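Local coordinates for selenium-binding protein (Sulfolobus tokodaii, PDB 2ECE) that is of unknown function in detail but folds as a beta propeller and may bind selenium, at residues V47-N51 with P52-T56; V447-S450 with G451-S455; P128-V131 with K132-S135. All blocks are in the same frame, centred on the assembly; numbering follows the deposited sequence.

How the interactions relate
All three contacts are local, but they sit in different places in the propeller. Interactions 1 and 2 belong to the same four-stranded antiparallel sheet: interaction 1 lies where strand 44-49, a middle strand, runs into its loop, while interaction 2 follows strand 443-449 at the sheet's edge. Their centres are 15 Å apart and they do not touch. Interaction 2 is the buried one, with an arginine, an aspartate, a serine and a water; interaction 1, partly buried and further from the chain's centre, relies on an aspartate taking hydroxyl and amide bonds. Interaction 3, well away from both, is one short helix between sheets, where backbone bonds dominate and weak or long lysine-glutamate pairs lie on the outside.

Interaction 1: residues V47-N51 with P52-T56; sequences VVDVN and PKSET
Asp49, Ser54 and Thr56 make a side-chain hydrogen-bond cluster within the loop that links antiparallel neighbours 44-49 and 60-65, two strands of one four-stranded propeller sheet. Asp49 is the last residue of its strand, and the chain then bends through a type I beta turn, Asn51 to Ser54, closed by Ser54 N to Asn51 O at 2.9 Å. That turn brings Ser54 round to the aspartate, and the ST turn after it brings Thr56.

Each oxygen of the carboxylate has its own job. OD1 of Asp49 reaches forward along its own chain to take the amide of Asn51, an Asx turn, with the N-H pointing nearly straight down the C-O bond. OD2 of Asp49 receives Ser54 OG at 2.6 Å and also Thr56 OG1 at 2.6 Å. Both hydroxyls come in from the same face of the carboxylate, that of Ser54 lying 37° above its plane and that of Thr56 on the anti side, 27° out of it. What turns the carboxylate to them is the first torsion of Asp49, which sets CG opposite the backbone N (chi1 -169°).

Ser54 works in two directions: while its OG donates to Asp49, it accepts Thr56 N at 3.1 Å to OG, forming the ST turn that fixes the next bend of the chain. Arg118 approaches from outside the loop, salt-bridged to Asp49 OD2 and hydrogen-bonded to Thr56 OG1, so the crowded oxygen also has a positive partner. Val48 and Val50 instead lean on Phe435 of strand 429-438, packing the strand end against the neighbouring sheet.

Out at the tip of the loop, Asn51 steadies the corner with its own side chain: its OD1 accepts the backbone N of Lys53 at 2.9 Å, the donor tilted out of the amide carbonyl plane.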
loop_
_atom_site.group_PDB
_atom_site.type_symbol
_atom_site.label_atom_id
_atom_site.label_comp_id
_atom_site.label_asym_id
_atom_site.label_seq_id
_atom_site.Cartn_x
_atom_site.Cartn_y
_atom_site.Cartn_z
ATOM N N VAL A 47 -6.149 16.508 3.076
ATOM C CA VAL A 47 -6.198 16.391 4.525
ATOM C C VAL A 47 -7.666 16.223 4.894
ATOM O O VAL A 47 -8.462 17.145 4.727
ATOM C CB VAL A 47 -5.640 17.649 5.220
ATOM C CG1 VAL A 47 -5.672 17.460 6.727
ATOM C CG2 VAL A 47 -4.212 17.913 4.752
ATOM N N VAL A 48 -8.019 15.039 5.383
ATOM C CA VAL A 48 -9.391 14.733 5.762
ATOM C C VAL A 48 -9.580 14.683 7.277
ATOM O O VAL A 48 -8.833 13.990 7.986
ATOM C CB VAL A 48 -9.840 13.380 5.162
ATOM C CG1 VAL A 48 -11.253 13.051 5.610
ATOM C CG2 VAL A 48 -9.779 13.443 3.640
ATOM N N ASP A 49 -10.574 15.433 7.758
ATOM C CA ASP A 49 -10.896 15.479 9.182
ATOM C C ASP A 49 -11.640 14.188 9.443
ATOM O O ASP A 49 -12.716 13.931 8.889
ATOM C CB ASP A 49 -11.801 16.667 9.528
ATOM C CG ASP A 49 -11.915 16.891 11.030
ATOM O OD1 ASP A 49 -11.921 15.890 11.787
ATOM O OD2 ASP A 49 -12.000 18.067 11.453
ATOM N N VAL A 50 -11.060 13.378 10.310
ATOM C CA VAL A 50 -11.609 12.081 10.600
ATOM C C VAL A 50 -12.119 11.865 12.035
ATOM O O VAL A 50 -12.423 10.740 12.431
ATOM C CB VAL A 50 -10.538 11.040 10.150
ATOM C CG1 VAL A 50 -10.037 10.203 11.297
ATOM C CG2 VAL A 50 -11.086 10.212 9.018
ATOM N N ASN A 51 -12.251 12.961 12.781
ATOM C CA ASN A 51 -12.735 12.968 14.171
ATOM C C ASN A 51 -14.246 13.262 14.181
ATOM O O ASN A 51 -14.664 14.358 13.821
ATOM C CB ASN A 51 -12.011 14.073 14.948
ATOM C CG ASN A 51 -12.317 14.058 16.438
ATOM O OD1 ASN A 51 -13.399 13.649 16.872
ATOM N ND2 ASN A 51 -11.361 14.533 17.230
ATOM N N PRO A 52 -15.077 12.294 14.614
ATOM C CA PRO A 52 -16.541 12.430 14.674
ATOM C C PRO A 52 -17.060 13.631 15.463
ATOM O O PRO A 52 -18.151 14.139 15.192
ATOM C CB PRO A 52 -16.983 11.108 15.301
ATOM C CG PRO A 52 -15.928 10.161 14.844
ATOM C CD PRO A 52 -14.674 10.958 15.077
ATOM N N LYS A 53 -16.276 14.084 16.433
ATOM C CA LYS A 53 -16.672 15.215 17.259
ATOM C C LYS A 53 -16.358 16.562 16.623
ATOM O O LYS A 53 -16.844 17.600 17.077
ATOM C CB LYS A 53 -15.997 15.121 18.627
ATOM C CG LYS A 53 -16.587 14.053 19.541
ATOM C CD LYS A 53 -15.742 13.861 20.799
ATOM C CE LYS A 53 -15.435 15.187 21.492
ATOM N NZ LYS A 53 -16.668 15.900 21.938
ATOM N N SER A 54 -15.548 16.551 15.571
ATOM C CA SER A 54 -15.185 17.789 14.897
ATOM C C SER A 54 -16.317 18.314 14.034
ATOM O O SER A 54 -17.107 17.546 13.488
ATOM C CB SER A 54 -13.949 17.585 14.021
ATOM O OG SER A 54 -13.700 18.748 13.247
ATOM N N GLU A 55 -16.386 19.634 13.905
ATOM C CA GLU A 55 -17.421 20.247 13.093
ATOM C C GLU A 55 -17.114 20.105 11.603
ATOM O O GLU A 55 -17.978 20.343 10.757
ATOM C CB GLU A 55 -17.595 21.711 13.500
ATOM C CG GLU A 55 -18.229 21.831 14.887
ATOM C CD GLU A 55 -18.292 23.249 15.409
ATOM O OE1 GLU A 55 -18.964 23.462 16.442
ATOM O OE2 GLU A 55 -17.671 24.146 14.801
ATOM N N THR A 56 -15.883 19.709 11.283
ATOM C CA THR A 56 -15.502 19.500 9.890
ATOM C C THR A 56 -15.226 18.015 9.658
ATOM O O THR A 56 -14.405 17.642 8.822
ATOM C CB THR A 56 -14.258 20.334 9.488
ATOM O OG1 THR A 56 -13.226 20.194 10.473
ATOM C CG2 THR A 56 -14.636 21.797 9.332
#

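Interaction 2: residues V447-S450 with G451-S455; sequences VRLS and GGDAS
Arg448 and Asp453 meet with their chains at about a right angle, yet their flat ends lie nearly level, the guanidinium and carboxylate planes only 18° apart. Arg448 NH1 forms a salt bridge with Asp453 OD1 at 3.0 Å, with OD1 lying oblique to the guanidinium. A bend at chi2 (74°) turns the arginine along the loop, where it grips Ser455 end-on: NH1 and NH2 both hold Ser455 OG, which lies at the guanidinium edge, 2.9 Å from NH2.

The carboxylate of Asp453 faces two ways. Its OD2 takes the amide of Leu449 through the anti lone pair at 3.0 Å, and its OD1 takes Ser455 N through the equivalent lone pair, an Asx turn. Leu449 crosses the aspartate at about a right angle too, laying CD1 against Asp453 CB at 3.9 Å. A water donates both to Leu449 O and to Asp453 OD2.

These groups face each other because the chain reverses after strand 443-449 in a type II turn, Leu449 to Gly452, with glycines at its last two positions. Phe76 O holds Arg448 NE, and Glu387 OE1 bonds to Ser455 OG.

Glu387 OE1 also lies close to Asp453 OD1, so the positive charge of Arg448 probably offsets some of the repulsion between the two acids in this buried corner.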
loop_
_atom_site.group_PDB
_atom_site.type_symbol
_atom_site.label_atom_id
_atom_site.label_comp_id
_atom_site.label_asym_id
_atom_site.label_seq_id
_atom_site.Cartn_x
_atom_site.Cartn_y
_atom_site.Cartn_z
ATOM N N VAL A 447 -3.725 5.959 2.231
ATOM C CA VAL A 447 -4.166 6.776 3.351
ATOM C C VAL A 447 -3.204 6.612 4.522
ATOM O O VAL A 447 -2.809 5.497 4.851
ATOM C CB VAL A 447 -5.589 6.349 3.805
ATOM C CG1 VAL A 447 -5.989 7.082 5.077
ATOM C CG2 VAL A 447 -6.591 6.644 2.699
ATOM N N ARG A 448 -2.812 7.725 5.134
ATOM C CA ARG A 448 -1.940 7.684 6.303
ATOM C C ARG A 448 -2.656 8.443 7.411
ATOM O O ARG A 448 -2.984 9.620 7.256
ATOM C CB ARG A 448 -0.570 8.328 6.027
ATOM C CG ARG A 448 0.578 7.309 5.917
ATOM C CD ARG A 448 0.524 6.543 4.592
ATOM N NE ARG A 448 1.358 5.339 4.569
ATOM C CZ ARG A 448 1.025 4.183 5.136
ATOM N NH1 ARG A 448 -0.130 4.063 5.781
ATOM N NH2 ARG A 448 1.840 3.142 5.051
ATOM N N LEU A 449 -2.905 7.766 8.524
ATOM C CA LEU A 449 -3.600 8.389 9.643
ATOM C C LEU A 449 -2.634 9.127 10.569
ATOM O O LEU A 449 -1.548 8.629 10.874
ATOM C CB LEU A 449 -4.368 7.323 10.430
ATOM C CG LEU A 449 -5.302 6.430 9.602
ATOM C CD1 LEU A 449 -5.905 5.347 10.496
ATOM C CD2 LEU A 449 -6.398 7.285 8.964
ATOM N N SER A 450 -3.025 10.317 11.008
ATOM C CA SER A 450 -2.185 11.093 11.912
ATOM C C SER A 450 -1.901 10.230 13.143
ATOM O O SER A 450 -2.806 9.608 13.688
ATOM C CB SER A 450 -2.897 12.385 12.326
ATOM O OG SER A 450 -4.150 12.114 12.935
ATOM N N GLY A 451 -0.641 10.174 13.563
ATOM C CA GLY A 451 -0.301 9.368 14.723
ATOM C C GLY A 451 0.070 7.932 14.391
ATOM O O GLY A 451 0.364 7.139 15.286
ATOM N N GLY A 452 0.055 7.589 13.106
ATOM C CA GLY A 452 0.406 6.238 12.702
ATOM C C GLY A 452 -0.787 5.318 12.498
ATOM O O GLY A 452 -1.858 5.547 13.053
ATOM N N ASP A 453 -0.598 4.277 11.693
ATOM C CA ASP A 453 -1.655 3.318 11.419
ATOM C C ASP A 453 -1.083 1.910 11.313
ATOM O O ASP A 453 0.062 1.665 11.693
ATOM C CB ASP A 453 -2.400 3.698 10.132
ATOM C CG ASP A 453 -1.459 4.006 8.985
ATOM O OD1 ASP A 453 -0.671 3.117 8.623
ATOM O OD2 ASP A 453 -1.504 5.141 8.452
ATOM N N ALA A 454 -1.880 0.988 10.784
ATOM C CA ALA A 454 -1.473 -0.405 10.667
ATOM C C ALA A 454 -0.433 -0.757 9.596
ATOM O O ALA A 454 0.047 -1.894 9.567
ATOM C CB ALA A 454 -2.710 -1.276 10.479
ATOM N N SER A 455 -0.081 0.180 8.717
ATOM C CA SER A 455 0.905 -0.129 7.681
ATOM C C SER A 455 2.015 0.911 7.596
ATOM O O SER A 455 2.869 0.848 6.714
ATOM C CB SER A 455 0.231 -0.254 6.309
ATOM O OG SER A 455 -0.071 1.019 5.758
HETATM O O HOH W 1 0.229 7.172 9.542
#

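Interaction 3: residues P128-V131 with K132-S135; sequences PEEV and KKVS
Lys132, lying back over the first turn of helix 128-135, is the residue most buried by this contact. The helix is short and joins strand 121-126, at the edge of one propeller sheet, to the chain leading into strand 140-145 of the next. With CG opposite the carbonyl carbon (chi1 -62°) and an extended chain beyond it, Lys132 runs toward the helix start. Its CG passes 3.2 Å from Pro128 O, the same oxygen that receives the backbone N of Lys132, and its CD lies 3.4 Å from Glu129 OE2. At the far end Lys132 NZ reaches Glu129 OE1 at 3.3 Å, a salt bridge whose hydrogen bond is weak. Glu129 comes to meet it by folding at chi2.

Val131 is buried, and its carbonyl matters more here than its methyls. Val131 O takes two bonds from a single residue: Ser135 N, the regular helical bond, at 3.0 Å, and Ser135 OG at 2.8 Å. They arrive from opposite faces of the carbonyl plane, the hydroxyl 40° out of it. Ser135 OG also bonds to Tyr137 N just beyond the helix, so this serine ties the last turn to the chain that leaves it.

Glu130 points outward from the axis, then bends at chi2 (71°) so that its carboxylate comes down between two residues of the next turn. One oxygen, OE1, rests on Val134 CG2 at 3.8 Å; the other, OE2, makes a long ion pair with Lys133 NZ.

Acids in the first turn would be expected to suit the helix dipole. Since the ion pairs are weak or long and lie toward the surface, the backbone bonds and Ser135 probably do most of the holding.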
loop_
_atom_site.group_PDB
_atom_site.type_symbol
_atom_site.label_atom_id
_atom_site.label_comp_id
_atom_site.label_asym_id
_atom_site.label_seq_id
_atom_site.Cartn_x
_atom_site.Cartn_y
_atom_site.Cartn_z
ATOM N N PRO A 128 13.300 14.551 -9.948
ATOM C CA PRO A 128 13.446 13.251 -10.612
ATOM C C PRO A 128 14.862 12.920 -11.076
ATOM O O PRO A 128 15.324 11.792 -10.925
ATOM C CB PRO A 128 12.476 13.362 -11.784
ATOM C CG PRO A 128 11.378 14.202 -11.205
ATOM C CD PRO A 128 12.161 15.294 -10.518
ATOM N N GLU A 129 15.553 13.900 -11.646
ATOM C CA GLU A 129 16.896 13.641 -12.140
ATOM C C GLU A 129 17.929 13.441 -11.043
ATOM O O GLU A 129 18.932 12.752 -11.252
ATOM C CB GLU A 129 17.290 14.742 -13.126
ATOM C CG GLU A 129 16.282 14.790 -14.267
ATOM C CD GLU A 129 15.951 13.378 -14.769
ATOM O OE1 GLU A 129 14.888 13.140 -15.400
ATOM O OE2 GLU A 129 16.786 12.486 -14.534
ATOM N N GLU A 130 17.689 14.019 -9.869
ATOM C CA GLU A 130 18.617 13.835 -8.758
ATOM C C GLU A 130 18.383 12.431 -8.214
ATOM O O GLU A 130 19.320 11.743 -7.815
ATOM C CB GLU A 130 18.364 14.855 -7.643
ATOM C CG GLU A 130 19.320 14.718 -6.460
ATOM C CD GLU A 130 20.747 15.170 -6.782
ATOM O OE1 GLU A 130 21.619 15.089 -5.885
ATOM O OE2 GLU A 130 20.998 15.610 -7.926
ATOM N N VAL A 131 17.120 12.012 -8.185
ATOM C CA VAL A 131 16.802 10.677 -7.702
ATOM C C VAL A 131 17.431 9.629 -8.616
ATOM O O VAL A 131 18.084 8.699 -8.148
ATOM C CB VAL A 131 15.278 10.447 -7.634
ATOM C CG1 VAL A 131 14.978 8.956 -7.497
ATOM C CG2 VAL A 131 14.698 11.205 -6.435
ATOM N N LYS A 132 17.245 9.793 -9.921
ATOM C CA LYS A 132 17.793 8.845 -10.888
ATOM C C LYS A 132 19.318 8.848 -10.912
ATOM O O LYS A 132 19.948 7.793 -11.037
ATOM C CB LYS A 132 17.270 9.152 -12.290
ATOM C CG LYS A 132 15.769 9.039 -12.441
ATOM C CD LYS A 132 15.351 9.453 -13.848
ATOM C CE LYS A 132 13.851 9.665 -13.933
ATOM N NZ LYS A 132 13.440 10.185 -15.264
ATOM N N LYS A 133 19.909 10.033 -10.787
ATOM C CA LYS A 133 21.366 10.165 -10.806
ATOM C C LYS A 133 22.045 9.447 -9.641
ATOM O O LYS A 133 23.015 8.712 -9.831
ATOM C CB LYS A 133 21.760 11.644 -10.787
ATOM C CG LYS A 133 23.262 11.879 -10.667
ATOM C CD LYS A 133 23.614 13.363 -10.691
ATOM C CE LYS A 133 23.888 13.900 -9.297
ATOM N NZ LYS A 133 24.499 15.262 -9.341
ATOM N N VAL A 134 21.521 9.656 -8.439
ATOM C CA VAL A 134 22.084 9.060 -7.233
ATOM C C VAL A 134 21.779 7.578 -7.019
ATOM O O VAL A 134 22.667 6.810 -6.659
ATOM C CB VAL A 134 21.612 9.824 -5.975
ATOM C CG1 VAL A 134 22.238 9.225 -4.725
ATOM C CG2 VAL A 134 21.971 11.297 -6.097
ATOM N N SER A 135 20.529 7.176 -7.234
ATOM C CA SER A 135 20.128 5.788 -7.008
ATOM C C SER A 135 20.094 4.902 -8.248
ATOM O O SER A 135 20.213 3.683 -8.135
ATOM C CB SER A 135 18.743 5.746 -6.360
ATOM O OG SER A 135 17.747 6.084 -7.309
#